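Local coordinates for protein putative oxidoreductase molybdopterin-binding subunit (Sulfolobus tokodaii, PDB 4ZOH) that binds the molybdenum-bearing pterin cytosine dinucleotide and probably forms the catalytic subunit of an oxidoreductase related to aldehyde oxidase and xanthine dehydrogenase, at residues A[506-511]-A[548-553]; A[427-432]-A[541-546]; A[573-578]-A[683-688]; A[616-621]-A[677-682]. All blocks are in the same frame, centred on the assembly; numbering follows the deposited sequence.

How the contacts relate
Following the chain from the N terminus, contact 2 opens at 427-432, the turn between strands 420-427 and 433-437. Helix 486-512 carries 506-511, the opening half of contact 1. Contact 2 then closes its loop at 541-546, and contact 1 closes at 548-553, so the two loops cross. Together they join helices 486-512 and 538-547 to the sheet that holds strand 553-559, beside the second subunit. Contact 3 opens later, on strand 568-577; contact 4 runs from 616-621 to 677-682 and nests inside it, before contact 3 closes at 683-688. These two share helix 673-688 and touch each other, on the opposite side of the chain's centre from contacts 1 and 2.

Contact 1. Residues A[506-511]-A[548-553]; sequences IEIGAK and MGESLD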
# COMPACT_ATOMS: atom_id res chain seq x y z
N ILE A 506 5.89 -28.53 25.97
CA ILE A 506 6.17 -29.61 26.95
C ILE A 506 5.01 -30.62 27.08
O ILE A 506 5.21 -31.84 26.86
CB ILE A 506 6.66 -29.07 28.33
CG1 ILE A 506 8.14 -28.66 28.20
CG2 ILE A 506 6.54 -30.16 29.40
CD1 ILE A 506 8.68 -27.82 29.34
N GLU A 507 3.82 -30.14 27.37
CA GLU A 507 2.72 -31.07 27.53
C GLU A 507 2.29 -31.82 26.25
O GLU A 507 1.95 -33.02 26.33
CB GLU A 507 1.57 -30.47 28.28
CG GLU A 507 0.98 -29.21 27.70
CD GLU A 507 -0.45 -29.04 28.15
OE1 GLU A 507 -0.95 -27.89 28.20
OE2 GLU A 507 -1.06 -30.07 28.48
N ILE A 508 2.36 -31.16 25.09
CA ILE A 508 2.11 -31.88 23.82
C ILE A 508 3.20 -32.96 23.62
O ILE A 508 2.89 -34.12 23.26
CB ILE A 508 1.94 -30.89 22.63
CG1 ILE A 508 0.68 -30.06 22.86
CG2 ILE A 508 1.79 -31.63 21.29
CD1 ILE A 508 0.75 -28.65 22.33
N GLY A 509 4.45 -32.58 23.88
CA GLY A 509 5.60 -33.50 23.86
C GLY A 509 5.39 -34.67 24.82
O GLY A 509 5.62 -35.81 24.45
N ALA A 510 4.94 -34.36 26.04
CA ALA A 510 4.61 -35.35 27.08
C ALA A 510 3.50 -36.28 26.60
O ALA A 510 3.71 -37.50 26.55
CB ALA A 510 4.22 -34.65 28.38
N LYS A 511 2.35 -35.71 26.20
CA LYS A 511 1.29 -36.47 25.52
C LYS A 511 1.79 -37.42 24.43
O LYS A 511 1.45 -38.60 24.46
CB LYS A 511 0.20 -35.57 24.96
CG LYS A 511 -1.00 -35.39 25.86
CD LYS A 511 -2.22 -35.13 25.00
CE LYS A 511 -3.05 -33.99 25.58
NZ LYS A 511 -4.48 -34.09 25.19
N MET A 548 -4.08 -32.59 16.88
CA MET A 548 -4.80 -32.75 18.13
C MET A 548 -5.75 -31.60 18.45
O MET A 548 -6.33 -31.57 19.56
CB MET A 548 -3.79 -32.86 19.26
CG MET A 548 -3.05 -34.20 19.35
SD MET A 548 -1.54 -34.08 20.38
CE MET A 548 -2.18 -33.37 21.90
N GLY A 549 -5.93 -30.65 17.52
CA GLY A 549 -6.76 -29.43 17.75
C GLY A 549 -6.24 -28.57 18.88
O GLY A 549 -7.00 -28.00 19.61
N GLU A 550 -4.93 -28.51 19.07
CA GLU A 550 -4.33 -27.75 20.15
C GLU A 550 -3.55 -26.53 19.58
O GLU A 550 -2.59 -26.68 18.83
CB GLU A 550 -3.37 -28.67 20.89
CG GLU A 550 -3.98 -29.33 22.10
CD GLU A 550 -3.91 -28.40 23.28
OE1 GLU A 550 -2.76 -28.08 23.72
OE2 GLU A 550 -4.99 -27.94 23.71
N SER A 551 -3.97 -25.33 19.95
CA SER A 551 -3.38 -24.13 19.39
C SER A 551 -2.06 -23.74 20.08
O SER A 551 -1.98 -23.73 21.30
CB SER A 551 -4.34 -22.95 19.52
OG SER A 551 -3.65 -21.76 19.13
N LEU A 552 -1.08 -23.33 19.27
CA LEU A 552 0.21 -22.81 19.75
C LEU A 552 0.30 -21.31 19.42
O LEU A 552 1.26 -20.83 18.80
CB LEU A 552 1.35 -23.60 19.06
CG LEU A 552 1.50 -25.09 19.44
CD1 LEU A 552 2.66 -25.71 18.62
CD2 LEU A 552 1.76 -25.23 20.95
N ASP A 553 -0.75 -20.58 19.74
CA ASP A 553 -0.78 -19.13 19.56
C ASP A 553 -1.20 -18.65 20.94
O ASP A 553 -2.27 -18.98 21.38
CB ASP A 553 -1.84 -18.74 18.49
CG ASP A 553 -1.72 -17.28 18.03
OD1 ASP A 553 -1.53 -16.34 18.86
OD2 ASP A 553 -1.73 -17.06 16.80
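I508, on helix 486-512, reaches across to three residues of the segment that leaves the neighbouring helix, and it has more surface buried here than any other residue. Its two branches split the work. CG2, set anti to the backbone N, faces the thioether of M548, with SD 4.2 Å away. CG1 carries CD1 the other way, into the angle between L552 and E550: the methyl meets L552 CD2 at 3.8 Å and lies equally far from E550 OE1.

M548 sends its chain toward helix 486-512 and bends at chi3 (53°), which turns the terminal methyl onto the aliphatic part of K511. CE lies 3.6 Å from K511 CD, so the lysine contributes hydrocarbon rather than charge. E550 is bent at chi2, which brings its carboxylate back over the end of I508. There OE1 is 4.8 Å from E507 OE1, a like-charged neighbour, and K511 NZ, 6.3 Å from E550 OE2, is too far for a salt bridge.

Beyond the contact, I508 and L552 both rest on A545 of helix 538-547, and S551 OG bonds to E476 of the second subunit. The backbone under these side chains ends that helix in a Schellman motif, with G549 at positive phi as its C-prime residue, and leads into strand 553-559: a helix-loop-strand connection covered by a second helix.

Contact 2. Residues A[427-432]-A[541-546]; sequences VKYDGK and IVKNAF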
# COMPACT_ATOMS: atom_id res chain seq x y z
N VAL A 427 2.87 -20.05 16.65
CA VAL A 427 3.69 -20.98 15.86
C VAL A 427 2.90 -21.59 14.74
O VAL A 427 1.81 -22.16 14.99
CB VAL A 427 4.30 -22.12 16.74
CG1 VAL A 427 5.20 -23.05 15.91
CG2 VAL A 427 5.03 -21.51 17.95
N LYS A 428 3.41 -21.50 13.51
CA LYS A 428 2.62 -21.97 12.35
C LYS A 428 2.90 -23.51 12.19
O LYS A 428 3.84 -24.05 12.80
CB LYS A 428 3.03 -21.22 11.08
CG LYS A 428 2.85 -19.69 11.15
CD LYS A 428 2.84 -19.01 9.79
CE LYS A 428 2.25 -17.56 9.91
NZ LYS A 428 0.81 -17.62 10.30
N TYR A 429 2.11 -24.20 11.41
CA TYR A 429 2.25 -25.64 11.21
C TYR A 429 3.65 -26.04 10.80
O TYR A 429 4.09 -27.10 11.29
CB TYR A 429 1.29 -26.10 10.14
CG TYR A 429 1.20 -27.60 9.95
CD1 TYR A 429 0.49 -28.43 10.84
CD2 TYR A 429 1.78 -28.19 8.82
CE1 TYR A 429 0.39 -29.80 10.60
CE2 TYR A 429 1.72 -29.57 8.60
CZ TYR A 429 1.00 -30.36 9.46
OH TYR A 429 0.94 -31.71 9.16
N ASP A 430 4.29 -25.24 9.91
CA ASP A 430 5.65 -25.56 9.39
C ASP A 430 6.69 -25.29 10.49
O ASP A 430 7.84 -25.67 10.36
CB ASP A 430 5.97 -24.78 8.12
CG ASP A 430 5.66 -23.23 8.30
OD1 ASP A 430 4.46 -22.83 8.35
OD2 ASP A 430 6.61 -22.48 8.47
N GLY A 431 6.27 -24.62 11.58
CA GLY A 431 7.18 -24.34 12.69
C GLY A 431 7.56 -22.88 12.92
O GLY A 431 8.20 -22.54 13.95
N LYS A 432 7.18 -22.00 12.00
CA LYS A 432 7.63 -20.59 12.08
C LYS A 432 7.13 -19.91 13.34
O LYS A 432 5.99 -20.02 13.68
CB LYS A 432 7.22 -19.79 10.88
CG LYS A 432 7.73 -18.33 10.94
CD LYS A 432 6.86 -17.38 10.11
CE LYS A 432 7.49 -16.01 9.93
NZ LYS A 432 7.82 -15.33 11.21
N ILE A 541 6.34 -31.87 17.38
CA ILE A 541 5.41 -31.40 18.40
C ILE A 541 4.33 -30.45 17.79
O ILE A 541 3.11 -30.54 18.11
CB ILE A 541 6.15 -30.72 19.60
CG1 ILE A 541 6.91 -31.77 20.47
CG2 ILE A 541 5.18 -29.94 20.48
CD1 ILE A 541 7.83 -31.14 21.49
N VAL A 542 4.81 -29.55 16.92
CA VAL A 542 4.01 -28.48 16.34
C VAL A 542 2.98 -29.15 15.42
O VAL A 542 1.79 -28.92 15.55
CB VAL A 542 4.88 -27.48 15.59
CG1 VAL A 542 4.00 -26.55 14.73
CG2 VAL A 542 5.74 -26.66 16.55
N LYS A 543 3.41 -30.00 14.49
CA LYS A 543 2.41 -30.68 13.60
C LYS A 543 1.33 -31.50 14.32
O LYS A 543 0.13 -31.49 13.96
CB LYS A 543 3.09 -31.46 12.55
CG LYS A 543 4.02 -30.57 11.79
CD LYS A 543 4.51 -31.30 10.60
CE LYS A 543 5.43 -30.41 9.78
NZ LYS A 543 5.21 -30.87 8.41
N ASN A 544 1.78 -32.18 15.37
CA ASN A 544 0.89 -32.91 16.23
C ASN A 544 -0.02 -32.01 17.05
O ASN A 544 -1.13 -32.38 17.31
CB ASN A 544 1.64 -33.98 17.07
CG ASN A 544 2.06 -35.18 16.20
OD1 ASN A 544 1.20 -36.00 15.82
ND2 ASN A 544 3.34 -35.23 15.80
N ALA A 545 0.44 -30.82 17.44
CA ALA A 545 -0.49 -29.90 18.12
C ALA A 545 -1.69 -29.52 17.24
O ALA A 545 -2.81 -29.45 17.72
CB ALA A 545 0.23 -28.64 18.62
N PHE A 546 -1.44 -29.30 15.95
CA PHE A 546 -2.48 -28.99 15.02
C PHE A 546 -3.43 -30.20 14.83
O PHE A 546 -4.67 -30.05 14.92
CB PHE A 546 -1.87 -28.52 13.69
CG PHE A 546 -1.49 -27.05 13.65
CD1 PHE A 546 -2.39 -26.10 13.11
CD2 PHE A 546 -0.23 -26.59 14.10
CE1 PHE A 546 -2.06 -24.74 13.03
CE2 PHE A 546 0.12 -25.23 14.01
CZ PHE A 546 -0.81 -24.28 13.48
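Y429 meets K543 over one ring face and F546 at its edge, and it has the largest buried surface of this contact. K543 runs across the face of the tyrosine ring, with CG 3.9 Å from the centroid and 15° off the normal, a CH-pi contact made by the lysine's methylenes. At the ring's edge sits F546 CB, 3.7 Å from Y429 CD1. The two aromatic planes stand at 82°, with the tyrosine edge turned to the phenylalanine face in an offset T-shaped pair, centroids 5.6 Å apart. Y429 CB itself lies over that same F546 ring, while V427 O approaches the ring's edge. With CG anti to the backbone N (chi1 -173°), the tyrosine ring swings out beside the helix rather than back over its own turn. An alanine here would still put CB over F546 but is likely to leave the K543 methylenes without a ring to lie on and F546 without its edge-on partner.

Deeper in, V542 packs against the turn: CG1 sits 3.2 Å from K428 O, and CG2 meets V427 CG1 at 3.7 Å. The second subunit steadies the outer side, where D477 accepts from Y429 N, W420 meets the F546 ring, and K428 NZ bonds to T472 O and E476 O.

The turn sets the direction in which Y429 leaves the backbone. G431 N bonds to K428 O and K428 N to K432 O, with G431 at positive phi: a beta hairpin closed by a type I turn with a G1 bulge, seated on helix 538-547.

Contact 3. Residues A[573-578]-A[683-688]; sequences ALVKVD and INAVEQ
V575 straddles the methyl of A685, and its first torsion explains how. At chi1 -56°, CG1 stands anti to the carbonyl carbon and CG2 is left between the backbone N and the carbonyl carbon, the crowded position for a valine branch. Both branches therefore face the helix, CG1 at 3.7 Å and CG2 at 3.9 Å from A685 CB. V577 takes the other choice: its CG1 is anti to the backbone N, and CG2 meets V686 CG1 at 4.4 Å. V686 is turned the same way as V577 and offers its second methyl to V575, CG2 to CG2.

A573, two residues earlier in the strand, completes the line. Its CB lies 4.4 Å from A685 CB, and its carbonyl oxygen is also near that methyl. Alternate residues 573, 575 and 577 thus present one face of the strand to the helix, while L574 points away. The small A685 lets the axes approach to 7.9 Å, with N-to-C directions 45° apart.

Around this, the polar residues on other sides of the helix pair with other parts of the chain: E687 forms a salt bridge with R345. V575 is backbone-bonded to C405 of strand 405-412, and C405 is joined by a disulfide to C689, the residue just after this segment. Helix 673-688 is thus laid on a mixed beta sheet through small aliphatic residues, as in alpha/beta layer packing, with a covalent tie at its end.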
# COMPACT_ATOMS: atom_id res chain seq x y z
N ALA A 573 31.37 15.42 33.72
CA ALA A 573 31.85 16.00 32.49
C ALA A 573 33.05 16.89 32.77
O ALA A 573 33.17 17.42 33.86
CB ALA A 573 30.78 16.82 31.83
N LEU A 574 33.90 17.06 31.76
CA LEU A 574 35.07 17.93 31.82
C LEU A 574 34.89 18.83 30.67
O LEU A 574 34.75 18.35 29.53
CB LEU A 574 36.41 17.13 31.65
CG LEU A 574 37.76 17.94 31.69
CD1 LEU A 574 38.11 18.29 33.11
CD2 LEU A 574 38.94 17.13 31.11
N VAL A 575 34.94 20.12 30.90
CA VAL A 575 34.67 21.05 29.78
C VAL A 575 35.72 22.10 29.76
O VAL A 575 36.40 22.27 30.77
CB VAL A 575 33.29 21.78 29.95
CG1 VAL A 575 32.11 20.81 30.11
CG2 VAL A 575 33.28 22.79 31.11
N LYS A 576 35.74 22.89 28.69
CA LYS A 576 36.57 24.08 28.54
C LYS A 576 35.73 25.16 27.90
O LYS A 576 34.83 24.85 27.13
CB LYS A 576 37.76 23.78 27.61
CG LYS A 576 38.90 23.02 28.27
CD LYS A 576 40.20 23.33 27.54
CE LYS A 576 40.74 24.72 27.91
NZ LYS A 576 41.47 24.75 29.23
N VAL A 577 35.99 26.42 28.21
CA VAL A 577 35.29 27.53 27.59
C VAL A 577 36.39 28.34 26.98
O VAL A 577 37.42 28.44 27.59
CB VAL A 577 34.52 28.38 28.65
CG1 VAL A 577 33.79 29.53 28.03
CG2 VAL A 577 33.52 27.51 29.39
N ASP A 578 36.19 28.89 25.78
CA ASP A 578 37.27 29.62 25.12
C ASP A 578 36.97 31.07 25.19
O ASP A 578 36.01 31.47 25.85
CB ASP A 578 37.58 29.11 23.68
CG ASP A 578 36.54 29.47 22.66
OD1 ASP A 578 36.56 28.83 21.60
OD2 ASP A 578 35.68 30.36 22.86
N ILE A 683 25.88 21.82 33.03
CA ILE A 683 25.78 23.12 33.65
C ILE A 683 26.74 23.21 34.90
O ILE A 683 27.38 24.23 35.08
CB ILE A 683 24.32 23.55 34.04
CG1 ILE A 683 23.39 23.61 32.79
CG2 ILE A 683 24.43 24.94 34.75
CD1 ILE A 683 23.80 24.74 31.80
N ASN A 684 26.79 22.18 35.73
CA ASN A 684 27.69 22.24 36.90
C ASN A 684 29.14 22.43 36.45
O ASN A 684 29.84 23.33 36.96
CB ASN A 684 27.51 21.01 37.79
CG ASN A 684 26.20 21.07 38.57
OD1 ASN A 684 25.50 22.07 38.44
ND2 ASN A 684 25.84 19.99 39.35
N ALA A 685 29.53 21.67 35.41
CA ALA A 685 30.85 21.80 34.77
C ALA A 685 31.12 23.20 34.32
O ALA A 685 32.18 23.74 34.71
CB ALA A 685 31.08 20.81 33.64
N VAL A 686 30.20 23.81 33.56
CA VAL A 686 30.46 25.13 33.01
C VAL A 686 30.57 26.16 34.14
O VAL A 686 31.30 27.17 34.04
CB VAL A 686 29.37 25.59 32.04
CG1 VAL A 686 29.65 27.01 31.49
CG2 VAL A 686 29.31 24.67 30.82
N GLU A 687 29.81 25.89 35.21
CA GLU A 687 29.72 26.85 36.28
C GLU A 687 31.07 26.91 36.99
O GLU A 687 31.53 28.00 37.28
CB GLU A 687 28.63 26.48 37.27
CG GLU A 687 28.49 27.48 38.40
CD GLU A 687 27.25 27.21 39.26
OE1 GLU A 687 27.13 26.12 39.84
OE2 GLU A 687 26.39 28.10 39.29
N GLN A 688 31.66 25.73 37.24
CA GLN A 688 33.04 25.60 37.74
C GLN A 688 34.02 26.42 36.94
O GLN A 688 34.83 27.07 37.53
CB GLN A 688 33.48 24.15 37.86
CG GLN A 688 32.72 23.41 38.93
CD GLN A 688 32.83 24.15 40.23
OE1 GLN A 688 33.95 24.31 40.77
NE2 GLN A 688 31.69 24.69 40.71

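Contact 4. Residues A[616-621]-A[677-682]; sequences AQALLE and AATPTI
A618 and L619 make the apolar half of this contact, both against I682. I682 CG2, the branch anti to its backbone N, touches both, 3.8 Å from A618 CB and 3.7 Å from L619 CD2. The leucine and isoleucine side chains meet at about a right angle, so one methyl lies against the leucine fork, CG and both its methyls. A618 CB also faces the carbonyl oxygen of T679, and with only a methyl there the backbones come close, A618 CA lying 5.3 Å from T679 CA.

The polar half is built on water. Q617 and T679 stop short of each other, with Q617 OE1 3.7 Å from T679 OG1. A single water donates to both, at 2.9 Å from each of these oxygens. The glutamine reaches it because its chain is fully extended, with CG anti to the backbone N (chi1 -179°). Its amide is gripped further by R256 on OE1 and N157 on NE2, while T679 OG1 gives its own proton to G614 O of the helix it faces. The Q617 side chain lies about 12 Å from the pterin cofactor.

Within 677-682, the helix is kinked at P680, whose N has no bond to the turn before. One turn earlier, A677 O takes two bonds from T681, one from the backbone N and one from OG1, 2.8 Å away and above the carbonyl plane.

The buried polar ends of Q617 and T679 thus have their needs met by water, main chain and neighbouring side chains, and R256 on OE1 and N157 on NE2 together probably fix which way the Q617 amide is turned.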
# COMPACT_ATOMS: atom_id res chain seq x y z
N ALA A 616 22.70 19.33 24.91
CA ALA A 616 22.20 20.32 23.93
C ALA A 616 21.21 21.34 24.64
O ALA A 616 21.18 22.54 24.30
CB ALA A 616 21.47 19.62 22.80
N GLN A 617 20.38 20.82 25.56
CA GLN A 617 19.49 21.71 26.36
C GLN A 617 20.34 22.74 27.18
O GLN A 617 20.07 23.99 27.13
CB GLN A 617 18.58 20.89 27.32
CG GLN A 617 17.64 21.84 28.11
CD GLN A 617 16.61 21.25 29.03
OE1 GLN A 617 16.55 20.03 29.33
NE2 GLN A 617 15.76 22.15 29.53
N ALA A 618 21.37 22.22 27.88
CA ALA A 618 22.35 23.07 28.64
C ALA A 618 23.05 24.08 27.75
O ALA A 618 23.12 25.29 28.07
CB ALA A 618 23.40 22.21 29.37
N LEU A 619 23.47 23.63 26.58
CA LEU A 619 24.41 24.46 25.78
C LEU A 619 23.88 25.05 24.50
O LEU A 619 24.50 25.97 23.99
CB LEU A 619 25.70 23.67 25.44
CG LEU A 619 26.50 23.03 26.56
CD1 LEU A 619 27.67 22.23 25.93
CD2 LEU A 619 26.95 24.15 27.56
N LEU A 620 22.81 24.51 23.93
CA LEU A 620 22.45 24.97 22.56
C LEU A 620 21.01 25.40 22.42
O LEU A 620 20.75 26.47 21.91
CB LEU A 620 22.75 23.89 21.49
CG LEU A 620 24.21 23.48 21.18
CD1 LEU A 620 24.28 22.09 20.54
CD2 LEU A 620 24.79 24.51 20.23
N GLU A 621 20.11 24.52 22.84
CA GLU A 621 18.71 24.63 22.46
C GLU A 621 17.91 25.60 23.34
O GLU A 621 18.27 25.80 24.49
CB GLU A 621 18.10 23.24 22.56
CG GLU A 621 18.50 22.46 21.28
CD GLU A 621 18.11 21.00 21.33
OE1 GLU A 621 17.08 20.65 21.90
OE2 GLU A 621 18.91 20.14 20.85
N ALA A 677 20.26 13.18 33.50
CA ALA A 677 21.59 13.47 34.07
C ALA A 677 22.41 14.51 33.39
O ALA A 677 23.08 15.26 34.06
CB ALA A 677 22.41 12.19 34.30
N ALA A 678 22.37 14.61 32.05
CA ALA A 678 23.41 15.39 31.34
C ALA A 678 23.31 16.88 31.52
O ALA A 678 24.35 17.59 31.59
CB ALA A 678 23.51 15.01 29.84
N THR A 679 22.05 17.38 31.59
CA THR A 679 21.85 18.82 31.69
C THR A 679 22.51 19.42 32.93
O THR A 679 23.36 20.31 32.80
CB THR A 679 20.33 19.18 31.63
OG1 THR A 679 19.82 18.64 30.42
CG2 THR A 679 20.11 20.67 31.53
N PRO A 680 22.13 19.00 34.12
CA PRO A 680 22.85 19.64 35.24
C PRO A 680 24.37 19.21 35.31
O PRO A 680 25.18 19.96 35.86
CB PRO A 680 22.19 19.00 36.47
CG PRO A 680 21.69 17.68 36.02
CD PRO A 680 21.17 17.96 34.59
N THR A 681 24.71 17.99 34.85
CA THR A 681 26.16 17.61 34.78
C THR A 681 26.94 18.67 34.05
O THR A 681 27.94 19.22 34.57
CB THR A 681 26.41 16.25 34.11
OG1 THR A 681 25.74 15.28 34.90
CG2 THR A 681 27.97 15.87 34.18
N ILE A 682 26.43 19.03 32.88
CA ILE A 682 27.10 19.98 31.98
C ILE A 682 27.06 21.42 32.53
O ILE A 682 28.06 22.17 32.45
CB ILE A 682 26.55 19.91 30.52
CG1 ILE A 682 26.89 18.54 29.82
CG2 ILE A 682 27.02 21.12 29.76
CD1 ILE A 682 28.37 18.32 29.66
O HOH W 1 17.51 17.25 29.38